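PDB 3E96: dihydrodipicolinate synthase from Bacillus clausii KSM-K16, which probably catalyses the formation of 4-hydroxy-tetrahydrodipicolinate, a lyase reaction that is thought to proceed through a Schiff base with the substrate. Local coordinates for residues Glu58-Ser63 and Ile88-Ser93; Glu70-Val75 and Lys103-Asp108; His113-Pro118 and Tyr126-Asp131; Ala169-Pro174 and Pro201-Ala206; Thr195-Ala200 and Pro247-Arg252. All coordinates share one frame; numbering follows the deposited sequence.

Interaction 1: residues Glu58-Ser63 and Ile88-Ser93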
# COMPACT_ATOMS: atom_id res chain seq x y z
N GLU B 58 12.63 -2.99 1.22
CA GLU B 58 11.54 -3.71 0.57
C GLU B 58 10.66 -4.41 1.61
O GLU B 58 10.29 -5.57 1.47
CB GLU B 58 12.08 -4.71 -0.46
CG GLU B 58 12.68 -4.03 -1.68
CD GLU B 58 13.29 -5.01 -2.65
OE1 GLU B 58 12.54 -5.58 -3.48
OE2 GLU B 58 14.53 -5.23 -2.58
N PHE B 59 10.34 -3.66 2.65
CA PHE B 59 9.51 -4.12 3.75
C PHE B 59 8.25 -4.87 3.31
O PHE B 59 7.96 -5.97 3.81
CB PHE B 59 9.12 -2.91 4.61
CG PHE B 59 8.10 -3.22 5.67
CD1 PHE B 59 8.41 -4.07 6.72
CD2 PHE B 59 6.85 -2.61 5.64
CE1 PHE B 59 7.48 -4.32 7.73
CE2 PHE B 59 5.92 -2.85 6.64
CZ PHE B 59 6.24 -3.71 7.69
N TYR B 60 7.49 -4.29 2.39
CA TYR B 60 6.25 -4.92 1.94
C TYR B 60 6.42 -6.21 1.14
O TYR B 60 5.44 -6.91 0.89
CB TYR B 60 5.42 -3.90 1.16
CG TYR B 60 4.91 -2.80 2.06
CD1 TYR B 60 4.03 -3.09 3.11
CD2 TYR B 60 5.33 -1.48 1.90
CE1 TYR B 60 3.59 -2.10 3.97
CE2 TYR B 60 4.89 -0.48 2.76
CZ TYR B 60 4.01 -0.80 3.80
OH TYR B 60 3.56 0.18 4.65
N ALA B 61 7.66 -6.52 0.76
CA ALA B 61 7.93 -7.76 0.02
C ALA B 61 8.34 -8.86 1.00
O ALA B 61 8.61 -9.99 0.60
CB ALA B 61 9.03 -7.52 -1.01
N LEU B 62 8.39 -8.51 2.28
CA LEU B 62 8.77 -9.48 3.32
C LEU B 62 7.54 -10.03 4.04
O LEU B 62 6.54 -9.34 4.19
CB LEU B 62 9.66 -8.81 4.37
CG LEU B 62 10.93 -8.06 3.94
CD1 LEU B 62 11.53 -7.38 5.16
CD2 LEU B 62 11.92 -9.02 3.31
N SER B 63 7.62 -11.28 4.47
CA SER B 63 6.51 -11.85 5.23
C SER B 63 6.67 -11.22 6.61
O SER B 63 7.71 -10.62 6.90
CB SER B 63 6.66 -13.37 5.34
OG SER B 63 7.82 -13.70 6.09
N ILE B 88 7.64 -0.63 10.99
CA ILE B 88 6.46 -1.45 11.27
C ILE B 88 5.29 -0.88 10.48
O ILE B 88 5.35 0.26 9.99
CB ILE B 88 6.12 -1.47 12.79
CG1 ILE B 88 5.76 -0.07 13.28
CG2 ILE B 88 7.30 -2.01 13.58
CD1 ILE B 88 5.34 -0.04 14.76
N GLY B 89 4.22 -1.66 10.33
CA GLY B 89 3.07 -1.19 9.58
C GLY B 89 1.91 -2.17 9.55
O GLY B 89 1.81 -3.04 10.41
N TYR B 90 1.03 -2.00 8.55
CA TYR B 90 -0.16 -2.84 8.36
C TYR B 90 -1.29 -2.47 9.33
O TYR B 90 -1.32 -1.37 9.86
CB TYR B 90 0.19 -4.32 8.49
CG TYR B 90 1.21 -4.79 7.47
CD1 TYR B 90 0.92 -4.75 6.11
CD2 TYR B 90 2.46 -5.28 7.87
CE1 TYR B 90 1.85 -5.19 5.16
CE2 TYR B 90 3.39 -5.72 6.94
CZ TYR B 90 3.08 -5.68 5.58
OH TYR B 90 3.99 -6.13 4.66
N ALA B 91 -2.23 -3.39 9.54
CA ALA B 91 -3.34 -3.15 10.46
C ALA B 91 -2.77 -2.77 11.83
O ALA B 91 -1.69 -3.23 12.20
CB ALA B 91 -4.21 -4.39 10.57
N THR B 92 -3.49 -1.95 12.59
CA THR B 92 -2.99 -1.53 13.90
C THR B 92 -2.52 -2.67 14.79
O THR B 92 -1.45 -2.59 15.38
CB THR B 92 -4.04 -0.68 14.67
OG1 THR B 92 -5.22 -1.46 14.92
CG2 THR B 92 -4.43 0.54 13.86
N SER B 93 -3.30 -3.75 14.88
CA SER B 93 -2.90 -4.87 15.73
C SER B 93 -1.59 -5.48 15.22
O SER B 93 -0.73 -5.86 16.00
CB SER B 93 -3.99 -5.95 15.74
OG SER B 93 -4.15 -6.53 14.46
O HOH W 1 6.34 -7.15 5.68
O HOH W 2 1.45 -0.05 6.48
O HOH W 3 2.97 -6.57 1.69
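Tyr90 reaches across to Phe59 and Tyr60, and its side chain shows how one ring can join two aromatics and a water network. With CG anti to its own carbonyl carbon (chi1 -61°), the ring leaves CB for the 58-63 loop. One flank meets Phe59: Tyr90 CE2 lies 3.6 Å from Phe59 CZ, the two rings being inclined at 35°. The other flank meets Tyr60, whose edge is turned to the Tyr90 face in an offset edge-to-face pair with planes 84° apart; Tyr90 CE1 is 3.7 Å from Tyr60 CD1. At the tip, Tyr90 OH lies 3.4 Å from Tyr60 CD1 and donates to a water 2.8 Å away, which in turn donates to Phe59 O and Leu62 O. A second water gives a hydrogen to Tyr90 OH and another to Tyr60 O. This aromatic cluster ties the loop after strand 49-50 to the end of barrel strand 83-88, against Leu98 of helix 92-105 and Leu64 of helix 64-78, where Tyr90 also meets Tyr90 of the second subunit.

Interaction 2: residues Glu70-Val75 and Lys103-Asp108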
# COMPACT_ATOMS: atom_id res chain seq x y z
N GLU B 70 14.49 -9.77 10.33
CA GLU B 70 15.42 -8.75 9.86
C GLU B 70 15.79 -7.81 11.00
O GLU B 70 16.95 -7.42 11.15
CB GLU B 70 14.85 -7.95 8.68
CG GLU B 70 15.78 -6.83 8.21
CD GLU B 70 15.43 -6.31 6.84
OE1 GLU B 70 15.53 -7.09 5.87
OE2 GLU B 70 15.05 -5.12 6.73
N VAL B 71 14.80 -7.44 11.81
CA VAL B 71 15.08 -6.55 12.94
C VAL B 71 16.03 -7.26 13.91
O VAL B 71 17.00 -6.67 14.38
CB VAL B 71 13.78 -6.14 13.68
CG1 VAL B 71 14.11 -5.30 14.90
CG2 VAL B 71 12.89 -5.34 12.74
N ARG B 72 15.76 -8.54 14.20
CA ARG B 72 16.63 -9.30 15.11
C ARG B 72 18.05 -9.37 14.56
O ARG B 72 19.01 -9.13 15.29
CB ARG B 72 16.08 -10.72 15.31
CG ARG B 72 14.76 -10.78 16.06
CD ARG B 72 14.43 -12.20 16.50
NE ARG B 72 14.07 -13.08 15.38
CZ ARG B 72 12.82 -13.33 15.00
NH1 ARG B 72 11.80 -12.77 15.64
NH2 ARG B 72 12.59 -14.15 13.99
N ARG B 73 18.18 -9.71 13.28
CA ARG B 73 19.49 -9.81 12.64
C ARG B 73 20.24 -8.48 12.72
O ARG B 73 21.45 -8.45 12.95
CB ARG B 73 19.32 -10.22 11.17
CG ARG B 73 18.77 -11.62 10.96
CD ARG B 73 19.89 -12.65 10.81
NE ARG B 73 19.36 -14.01 10.68
CZ ARG B 73 20.08 -15.07 10.34
NH1 ARG B 73 21.38 -14.95 10.10
NH2 ARG B 73 19.51 -16.27 10.26
N THR B 74 19.52 -7.38 12.51
CA THR B 74 20.13 -6.05 12.55
C THR B 74 20.73 -5.77 13.93
O THR B 74 21.86 -5.30 14.04
CB THR B 74 19.11 -4.96 12.20
OG1 THR B 74 18.55 -5.24 10.91
CG2 THR B 74 19.77 -3.59 12.17
N VAL B 75 19.95 -6.04 14.97
CA VAL B 75 20.43 -5.81 16.33
C VAL B 75 21.71 -6.61 16.56
O VAL B 75 22.67 -6.11 17.15
CB VAL B 75 19.36 -6.21 17.37
CG1 VAL B 75 19.95 -6.15 18.78
CG2 VAL B 75 18.16 -5.28 17.27
N LYS B 103 10.84 -4.39 19.95
CA LYS B 103 11.22 -4.01 21.31
C LYS B 103 11.93 -5.17 21.99
O LYS B 103 13.01 -5.01 22.56
CB LYS B 103 9.98 -3.63 22.12
CG LYS B 103 9.31 -2.34 21.68
CD LYS B 103 7.91 -2.21 22.27
CE LYS B 103 7.92 -2.26 23.79
NZ LYS B 103 6.53 -2.18 24.32
N ALA B 104 11.31 -6.34 21.93
CA ALA B 104 11.88 -7.53 22.54
C ALA B 104 13.21 -7.91 21.91
O ALA B 104 14.10 -8.42 22.59
CB ALA B 104 10.90 -8.70 22.43
N ALA B 105 13.36 -7.64 20.62
CA ALA B 105 14.59 -7.97 19.90
C ALA B 105 15.75 -7.07 20.30
O ALA B 105 16.92 -7.43 20.12
CB ALA B 105 14.35 -7.89 18.39
N GLY B 106 15.45 -5.89 20.83
CA GLY B 106 16.50 -4.98 21.24
C GLY B 106 16.58 -3.70 20.41
O GLY B 106 17.58 -2.98 20.48
N ALA B 107 15.55 -3.42 19.62
CA ALA B 107 15.53 -2.21 18.81
C ALA B 107 15.45 -1.01 19.75
O ALA B 107 15.03 -1.14 20.89
CB ALA B 107 14.34 -2.21 17.86
N ASP B 108 15.84 0.16 19.25
CA ASP B 108 15.83 1.38 20.05
C ASP B 108 14.54 2.17 19.86
O ASP B 108 14.14 2.94 20.73
CB ASP B 108 17.03 2.24 19.68
CG ASP B 108 18.34 1.56 19.99
OD1 ASP B 108 18.63 1.37 21.20
OD2 ASP B 108 19.06 1.19 19.05
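Val75 and Ala105 face each other, the valine spreading its two methyls around the backbone carbonyl of the alanine. Because CG1 stands anti to the backbone N (chi1 172°) and CG2 anti to the carbonyl carbon, both come close to that oxygen: Val75 CG1 is 3.6 Å from Ala105 O, and Val75 CG2 lies 3.8 Å from it while also resting on Gly106 C. In a TIM barrel, consecutive outer helices pack side by side, and here helix 64-78 meets the C-terminal end of helix 92-105. That end closes in a Schellman motif, Gly106 taking the positive phi of 113° that carries the chain out of the helix. Ala105 points its CB at the opposite helix, where the aliphatic start of Arg72 lies on it, Arg72 CG 3.7 Å from Ala105 CB; the chain then bends at chi3 and carries the guanidinium to salt bridges with Glu69 and Glu65. Val71 CG1 faces two methyls, 4.4 Å from Ala105 CB and 4.3 Å from Ala107 CB, and Val71 also packs on Ala86 of strand 83-88.

Interaction 3: residues His113-Pro118 and Tyr126-Asp131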
# COMPACT_ATOMS: atom_id res chain seq x y z
N HIS B 113 5.32 3.13 9.28
CA HIS B 113 5.13 3.46 7.87
C HIS B 113 3.79 4.15 7.71
O HIS B 113 2.92 4.03 8.56
CB HIS B 113 5.12 2.19 7.01
CG HIS B 113 6.47 1.64 6.72
ND1 HIS B 113 7.31 2.18 5.77
CD2 HIS B 113 7.15 0.61 7.28
CE1 HIS B 113 8.44 1.50 5.75
NE2 HIS B 113 8.37 0.54 6.65
N MET B 114 3.64 4.87 6.60
CA MET B 114 2.37 5.52 6.31
C MET B 114 1.44 4.33 6.02
O MET B 114 1.83 3.40 5.33
CB MET B 114 2.50 6.39 5.06
CG MET B 114 1.26 7.23 4.74
SD MET B 114 1.05 8.63 5.88
CE MET B 114 -0.78 9.04 5.59
N PRO B 115 0.22 4.34 6.57
CA PRO B 115 -0.67 3.21 6.29
C PRO B 115 -0.89 3.05 4.78
O PRO B 115 -1.00 4.04 4.06
CB PRO B 115 -1.95 3.57 7.06
CG PRO B 115 -1.90 5.09 7.12
CD PRO B 115 -0.45 5.35 7.41
N ILE B 116 -0.96 1.81 4.30
CA ILE B 116 -1.16 1.58 2.88
C ILE B 116 -2.61 1.38 2.45
O ILE B 116 -2.88 1.08 1.29
CB ILE B 116 -0.29 0.39 2.35
CG1 ILE B 116 -0.36 -0.80 3.31
CG2 ILE B 116 1.15 0.84 2.17
CD1 ILE B 116 -1.72 -1.46 3.40
N HIS B 117 -3.54 1.56 3.38
CA HIS B 117 -4.96 1.40 3.06
C HIS B 117 -5.34 2.35 1.93
O HIS B 117 -4.94 3.52 1.94
CB HIS B 117 -5.83 1.72 4.28
CG HIS B 117 -5.41 1.02 5.53
ND1 HIS B 117 -4.15 1.16 6.08
CD2 HIS B 117 -6.10 0.21 6.38
CE1 HIS B 117 -4.08 0.47 7.21
NE2 HIS B 117 -5.25 -0.11 7.41
N PRO B 118 -6.12 1.88 0.94
CA PRO B 118 -6.51 2.77 -0.16
C PRO B 118 -7.42 3.91 0.30
O PRO B 118 -7.52 4.95 -0.37
CB PRO B 118 -7.22 1.83 -1.14
CG PRO B 118 -7.78 0.77 -0.24
CD PRO B 118 -6.64 0.52 0.71
N TYR B 126 -4.67 10.14 12.07
CA TYR B 126 -4.25 10.58 13.39
C TYR B 126 -4.47 9.42 14.37
O TYR B 126 -3.57 9.04 15.12
CB TYR B 126 -5.08 11.78 13.84
CG TYR B 126 -4.96 12.05 15.32
CD1 TYR B 126 -3.82 12.65 15.85
CD2 TYR B 126 -5.97 11.65 16.19
CE1 TYR B 126 -3.69 12.83 17.23
CE2 TYR B 126 -5.85 11.82 17.56
CZ TYR B 126 -4.71 12.41 18.08
OH TYR B 126 -4.59 12.56 19.44
N ALA B 127 -5.68 8.86 14.37
CA ALA B 127 -6.01 7.75 15.25
C ALA B 127 -5.10 6.55 15.00
O ALA B 127 -4.65 5.89 15.94
CB ALA B 127 -7.47 7.35 15.07
N TYR B 128 -4.84 6.27 13.73
CA TYR B 128 -3.98 5.15 13.36
C TYR B 128 -2.63 5.25 14.08
O TYR B 128 -2.23 4.32 14.78
CB TYR B 128 -3.75 5.12 11.85
CG TYR B 128 -2.84 4.01 11.40
CD1 TYR B 128 -3.29 2.69 11.33
CD2 TYR B 128 -1.50 4.26 11.07
CE1 TYR B 128 -2.44 1.65 10.96
CE2 TYR B 128 -0.65 3.23 10.70
CZ TYR B 128 -1.12 1.93 10.64
OH TYR B 128 -0.26 0.92 10.28
N PHE B 129 -1.94 6.36 13.89
CA PHE B 129 -0.64 6.55 14.52
C PHE B 129 -0.75 6.63 16.04
O PHE B 129 0.04 6.00 16.76
CB PHE B 129 0.03 7.83 13.99
CG PHE B 129 0.52 7.71 12.57
CD1 PHE B 129 1.40 6.69 12.21
CD2 PHE B 129 0.14 8.63 11.60
CE1 PHE B 129 1.90 6.59 10.90
CE2 PHE B 129 0.62 8.54 10.29
CZ PHE B 129 1.51 7.52 9.95
N ARG B 130 -1.72 7.39 16.53
CA ARG B 130 -1.90 7.52 17.97
C ARG B 130 -2.10 6.18 18.66
O ARG B 130 -1.44 5.89 19.65
CB ARG B 130 -3.08 8.43 18.28
CG ARG B 130 -3.30 8.65 19.77
CD ARG B 130 -4.75 9.02 20.02
NE ARG B 130 -5.64 7.98 19.50
CZ ARG B 130 -6.95 8.12 19.37
NH1 ARG B 130 -7.53 9.27 19.71
NH2 ARG B 130 -7.68 7.13 18.87
N ASP B 131 -3.01 5.36 18.13
CA ASP B 131 -3.30 4.06 18.73
C ASP B 131 -2.06 3.18 18.84
O ASP B 131 -1.84 2.52 19.86
CB ASP B 131 -4.37 3.32 17.93
CG ASP B 131 -5.75 3.95 18.06
OD1 ASP B 131 -5.94 4.80 18.96
OD2 ASP B 131 -6.64 3.58 17.27
O HOH W 4 1.68 1.66 8.52
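Pro115 lies over one face of the Tyr128 ring in a CH-pi contact: its CB stands 4.0 Å from the Tyr128 ring centroid and only 15° off the ring normal. The same proline turns CD to the neighbouring ring, Pro115 CD lying 3.9 Å from Phe129 CZ, so one pyrrolidine serves two aromatics of helix 122-136. Further contacts to these rings flank it. The edge of His117 is directed at the face of Tyr128 in an offset edge-to-face pair, planes 73° apart, whereas Met114 SD makes a Met-aromatic contact at the edge of Phe129, 4.2 Å from Phe129 CZ. The Met114 side chain also lies about 5 Å from that of Tyr143, the predicted proton donor/acceptor. His113 O lies near the ring plane at the edge of Phe129, 3.6 Å from Phe129 CE1. Tyr128 gets among these partners because its CG is anti to the backbone N (chi1 178°), which sends the ring toward the 113-118 loop.

The polar contacts run through a water, which donates to His113 O at 2.7 Å and also to Tyr128 OH at 2.7 Å; that hydroxyl has a hydrogen bond to Tyr90 O as well. The chemistry thus implies a loop held to the helix chiefly by apolar and aromatic contacts, with one water satisfying the carbonyl of a buried residue.

Interaction 4: residues Ala169-Pro174 and Pro201-Ala206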
# COMPACT_ATOMS: atom_id res chain seq x y z
N ALA B 169 7.80 13.25 4.34
CA ALA B 169 8.09 12.82 2.98
C ALA B 169 7.20 13.41 1.90
O ALA B 169 6.98 12.80 0.85
CB ALA B 169 8.04 11.29 2.92
N ILE B 170 6.68 14.61 2.16
CA ILE B 170 5.87 15.32 1.18
C ILE B 170 6.81 16.43 0.73
O ILE B 170 7.21 17.28 1.54
CB ILE B 170 4.61 15.94 1.83
CG1 ILE B 170 3.75 14.83 2.44
CG2 ILE B 170 3.82 16.71 0.78
CD1 ILE B 170 2.52 15.33 3.17
N ASN B 171 7.19 16.42 -0.54
CA ASN B 171 8.12 17.42 -1.05
C ASN B 171 7.45 18.75 -1.35
O ASN B 171 7.50 19.25 -2.48
CB ASN B 171 8.86 16.88 -2.27
CG ASN B 171 9.78 15.73 -1.91
OD1 ASN B 171 10.42 15.74 -0.85
ND2 ASN B 171 9.86 14.73 -2.78
N ASP B 172 6.85 19.32 -0.32
CA ASP B 172 6.17 20.59 -0.40
C ASP B 172 6.87 21.43 0.66
O ASP B 172 6.54 21.34 1.85
CB ASP B 172 4.69 20.40 -0.04
CG ASP B 172 3.87 21.65 -0.25
OD1 ASP B 172 4.37 22.75 0.06
OD2 ASP B 172 2.72 21.54 -0.73
N LEU B 173 7.85 22.23 0.24
CA LEU B 173 8.62 23.03 1.19
C LEU B 173 7.81 24.02 2.04
O LEU B 173 8.04 24.12 3.24
CB LEU B 173 9.77 23.75 0.46
CG LEU B 173 10.99 22.87 0.12
CD1 LEU B 173 11.63 22.35 1.39
CD2 LEU B 173 10.57 21.70 -0.75
N PRO B 174 6.87 24.77 1.43
CA PRO B 174 6.10 25.69 2.27
C PRO B 174 5.34 24.93 3.35
O PRO B 174 5.25 25.38 4.49
CB PRO B 174 5.17 26.37 1.26
CG PRO B 174 6.01 26.42 0.02
CD PRO B 174 6.60 25.01 -0.00
N PRO B 201 19.02 19.27 1.15
CA PRO B 201 19.46 20.67 1.28
C PRO B 201 18.30 21.65 1.47
O PRO B 201 18.38 22.58 2.27
CB PRO B 201 20.23 20.93 -0.01
CG PRO B 201 20.77 19.56 -0.36
CD PRO B 201 19.58 18.67 -0.08
N PHE B 202 17.23 21.43 0.72
CA PHE B 202 16.05 22.29 0.78
C PHE B 202 15.31 22.13 2.11
O PHE B 202 14.90 23.12 2.72
CB PHE B 202 15.15 21.97 -0.40
CG PHE B 202 15.86 22.03 -1.73
CD1 PHE B 202 16.12 23.26 -2.34
CD2 PHE B 202 16.32 20.87 -2.34
CE1 PHE B 202 16.82 23.33 -3.54
CE2 PHE B 202 17.04 20.92 -3.55
CZ PHE B 202 17.29 22.16 -4.15
N PHE B 203 15.14 20.89 2.54
CA PHE B 203 14.47 20.63 3.82
C PHE B 203 15.32 21.20 4.96
O PHE B 203 14.78 21.75 5.92
CB PHE B 203 14.29 19.13 4.05
CG PHE B 203 13.06 18.55 3.43
CD1 PHE B 203 12.88 18.57 2.05
CD2 PHE B 203 12.08 17.96 4.23
CE1 PHE B 203 11.74 18.01 1.47
CE2 PHE B 203 10.93 17.39 3.66
CZ PHE B 203 10.76 17.42 2.28
N TRP B 204 16.64 21.05 4.85
CA TRP B 204 17.53 21.53 5.90
C TRP B 204 17.36 23.03 6.13
O TRP B 204 17.24 23.48 7.27
CB TRP B 204 18.99 21.22 5.54
CG TRP B 204 19.93 21.34 6.71
CD1 TRP B 204 20.51 22.48 7.20
CD2 TRP B 204 20.36 20.27 7.57
NE1 TRP B 204 21.28 22.18 8.30
CE2 TRP B 204 21.21 20.83 8.55
CE3 TRP B 204 20.12 18.89 7.59
CZ2 TRP B 204 21.81 20.06 9.55
CZ3 TRP B 204 20.71 18.12 8.59
CH2 TRP B 204 21.55 18.71 9.56
N HIS B 205 17.34 23.79 5.04
CA HIS B 205 17.15 25.24 5.11
C HIS B 205 15.81 25.57 5.77
O HIS B 205 15.69 26.58 6.47
CB HIS B 205 17.20 25.84 3.70
CG HIS B 205 16.78 27.28 3.65
ND1 HIS B 205 17.53 28.30 4.18
CD2 HIS B 205 15.67 27.86 3.13
CE1 HIS B 205 16.90 29.45 4.01
NE2 HIS B 205 15.77 29.21 3.37
N ALA B 206 14.82 24.73 5.53
CA ALA B 206 13.48 24.93 6.08
C ALA B 206 13.27 24.43 7.51
O ALA B 206 12.21 24.66 8.10
CB ALA B 206 12.44 24.31 5.15
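Asn171 OD1 is held by a hydrogen bond from Thr195 OG1 while it rests against the Phe203 ring, 3.5 Å from Phe203 CE1. The amide and ring planes are 89° apart, and the two side chains cross at about a right angle. Asn171 is the centre of an inverse gamma turn, closed by a weak bond from Asp172 N to Ile170 O; this last oxygen also approaches the ring, 3.6 Å from Phe203 CZ. Leu173 fills the other part of the contact. Its chi2 of -63° turns the CD1 branch to the helix backbone, Leu173 CD1 lying 3.6 Å from Phe202 O and 4.0 Å from Phe203 CD1, with Ala206 CB at 4.3 Å. Replacing Phe203 with an alanine would probably open a gap between the 169-174 turn and helix 200-206, beside Asn171 OD1 and Leu173 CD1. The contact joins the start of helix 173-180, N-capped by Asp172 just after barrel strand 163-168, to helix 200-206, whose Trp204 packs on helix 220-231 beyond.

Interaction 5: residues Thr195-Ala200 and Pro247-Arg252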
# COMPACT_ATOMS: atom_id res chain seq x y z
N THR B 195 12.85 12.14 2.11
CA THR B 195 13.02 11.96 0.67
C THR B 195 14.46 11.97 0.17
O THR B 195 14.72 12.16 -1.02
CB THR B 195 12.16 12.98 -0.11
OG1 THR B 195 12.37 14.29 0.43
CG2 THR B 195 10.68 12.62 0.02
N ALA B 196 15.39 11.77 1.10
CA ALA B 196 16.82 11.67 0.84
C ALA B 196 17.61 12.86 0.31
O ALA B 196 17.12 13.99 0.29
CB ALA B 196 17.09 10.44 -0.04
N GLU B 197 18.84 12.58 -0.11
CA GLU B 197 19.77 13.60 -0.57
C GLU B 197 19.33 14.63 -1.60
O GLU B 197 19.77 15.77 -1.54
CB GLU B 197 21.07 12.92 -1.04
CG GLU B 197 21.87 12.30 0.12
CD GLU B 197 21.54 10.83 0.36
OE1 GLU B 197 20.44 10.38 -0.02
OE2 GLU B 197 22.40 10.13 0.95
N LYS B 198 18.48 14.25 -2.55
CA LYS B 198 18.04 15.23 -3.55
C LYS B 198 17.29 16.37 -2.87
O LYS B 198 17.40 17.53 -3.27
CB LYS B 198 17.12 14.57 -4.59
CG LYS B 198 16.53 15.57 -5.60
CD LYS B 198 15.72 14.88 -6.68
CE LYS B 198 15.08 15.89 -7.63
NZ LYS B 198 14.21 15.25 -8.65
N TRP B 199 16.54 16.04 -1.83
CA TRP B 199 15.74 17.05 -1.13
C TRP B 199 16.30 17.58 0.18
O TRP B 199 15.86 18.62 0.67
CB TRP B 199 14.33 16.49 -0.90
CG TRP B 199 13.59 16.28 -2.18
CD1 TRP B 199 13.57 15.15 -2.95
CD2 TRP B 199 12.80 17.25 -2.87
NE1 TRP B 199 12.83 15.36 -4.09
CE2 TRP B 199 12.35 16.65 -4.07
CE3 TRP B 199 12.44 18.58 -2.61
CZ2 TRP B 199 11.55 17.32 -4.99
CZ3 TRP B 199 11.65 19.25 -3.53
CH2 TRP B 199 11.21 18.62 -4.71
N ALA B 200 17.28 16.87 0.74
CA ALA B 200 17.88 17.26 2.02
C ALA B 200 18.33 18.72 2.16
O ALA B 200 18.06 19.35 3.18
CB ALA B 200 19.05 16.32 2.35
N PRO B 247 21.74 13.02 -9.99
CA PRO B 247 21.48 12.10 -11.10
C PRO B 247 21.15 10.67 -10.64
O PRO B 247 20.31 10.00 -11.22
CB PRO B 247 22.78 12.17 -11.91
CG PRO B 247 23.23 13.58 -11.68
CD PRO B 247 23.00 13.76 -10.20
N PHE B 248 21.82 10.23 -9.58
CA PHE B 248 21.60 8.90 -9.04
C PHE B 248 20.19 8.81 -8.46
O PHE B 248 19.47 7.83 -8.69
CB PHE B 248 22.62 8.59 -7.94
CG PHE B 248 22.52 7.19 -7.39
CD1 PHE B 248 22.87 6.09 -8.18
CD2 PHE B 248 22.08 6.97 -6.09
CE1 PHE B 248 22.79 4.79 -7.67
CE2 PHE B 248 21.99 5.67 -5.57
CZ PHE B 248 22.35 4.58 -6.37
N GLU B 249 19.80 9.83 -7.71
CA GLU B 249 18.47 9.85 -7.11
C GLU B 249 17.38 9.94 -8.17
O GLU B 249 16.31 9.34 -8.02
CB GLU B 249 18.36 11.01 -6.11
CG GLU B 249 19.21 10.80 -4.86
CD GLU B 249 18.77 9.57 -4.06
OE1 GLU B 249 17.65 9.59 -3.51
OE2 GLU B 249 19.53 8.58 -4.00
N ASP B 250 17.64 10.68 -9.25
CA ASP B 250 16.65 10.78 -10.32
C ASP B 250 16.49 9.45 -11.04
O ASP B 250 15.39 9.09 -11.46
CB ASP B 250 17.03 11.88 -11.32
CG ASP B 250 16.82 13.27 -10.76
OD1 ASP B 250 15.98 13.42 -9.85
OD2 ASP B 250 17.50 14.20 -11.23
N LEU B 251 17.59 8.71 -11.18
CA LEU B 251 17.53 7.41 -11.85
C LEU B 251 16.72 6.44 -10.99
O LEU B 251 15.95 5.63 -11.51
CB LEU B 251 18.94 6.87 -12.08
CG LEU B 251 19.04 5.57 -12.89
CD1 LEU B 251 18.25 5.68 -14.18
CD2 LEU B 251 20.52 5.30 -13.18
N ARG B 252 16.89 6.53 -9.67
CA ARG B 252 16.15 5.68 -8.73
C ARG B 252 14.67 6.04 -8.79
O ARG B 252 13.80 5.20 -8.59
CB ARG B 252 16.64 5.91 -7.30
CG ARG B 252 18.04 5.38 -6.99
CD ARG B 252 18.40 5.69 -5.55
NE ARG B 252 17.49 5.04 -4.61
CZ ARG B 252 17.40 5.36 -3.32
NH1 ARG B 252 18.16 6.32 -2.81
NH2 ARG B 252 16.56 4.70 -2.53
O HOH W 5 16.51 11.96 -2.99
O HOH W 6 19.76 8.05 -0.96
O HOH W 7 16.48 16.57 -10.54
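Lys198 meets Asp250 in a salt bridge, Lys198 NZ to Asp250 OD1 2.8 Å, reaching the carboxylate on its syn side. The lysine chain is extended throughout, with CG anti to the backbone N (chi1 175°), and Lys198 CB packs 4.1 Å from Glu249 CB on the way. An alanine in place of Lys198 would probably leave the Asp250 carboxylate without its charged mate and without the CD and CE methylenes that lie beside OD1.

Glu249, bent at chi2, folds back so that Glu249 OE1 lies 3.6 Å from Ala196 CB. A water donates to Glu249 OE1 and Thr195 O, and accepts from Lys198 N, tying the loop backbone to the helix. The other oxygen, Glu249 OE2, uses its syn lone pair for Arg252 NH1 at 2.9 Å. A second water donates to Glu249 OE2 and to Glu197 OE1, which lie 4.5 Å apart; with Arg252 so close, the repulsion between these like charges is likely to be eased.

Farther out, Glu197 OE2 is hydrogen-bonded to Ser213 OG, and Arg252 NH2 to Asn260 OD1. The whole links the loop between strand 190-193 and helix 200-206 to helix 235-252, which packs through Phe248 and Leu251 on helices 262-270 and 287-299, beyond the eight-stranded barrel.

How the interactions relate
The five contacts are spread around a single TIM barrel. Interactions 1 and 3 adjoin, centres 12 Å apart, with Ile88 O lying 3.0 Å from His113 N, and both interactions touch the second subunit. Interaction 2 shares helix 92-105 with interaction 1 but lies away from the predicted sites. Interactions 4 and 5, centres 13 Å apart, alternate along the chain and meet through Asn171, Thr195 and Trp199; interaction 5 lies across the chain's centre from interaction 1. Interactions 1, 3, 4 and 5 all lie near the predicted proton donor/acceptor Tyr143: its side chain is about 5 Å from that of Met114 and about 8 Å from those of Tyr60, Asn171 and Ala196, so four of the contacts approach the probable active site.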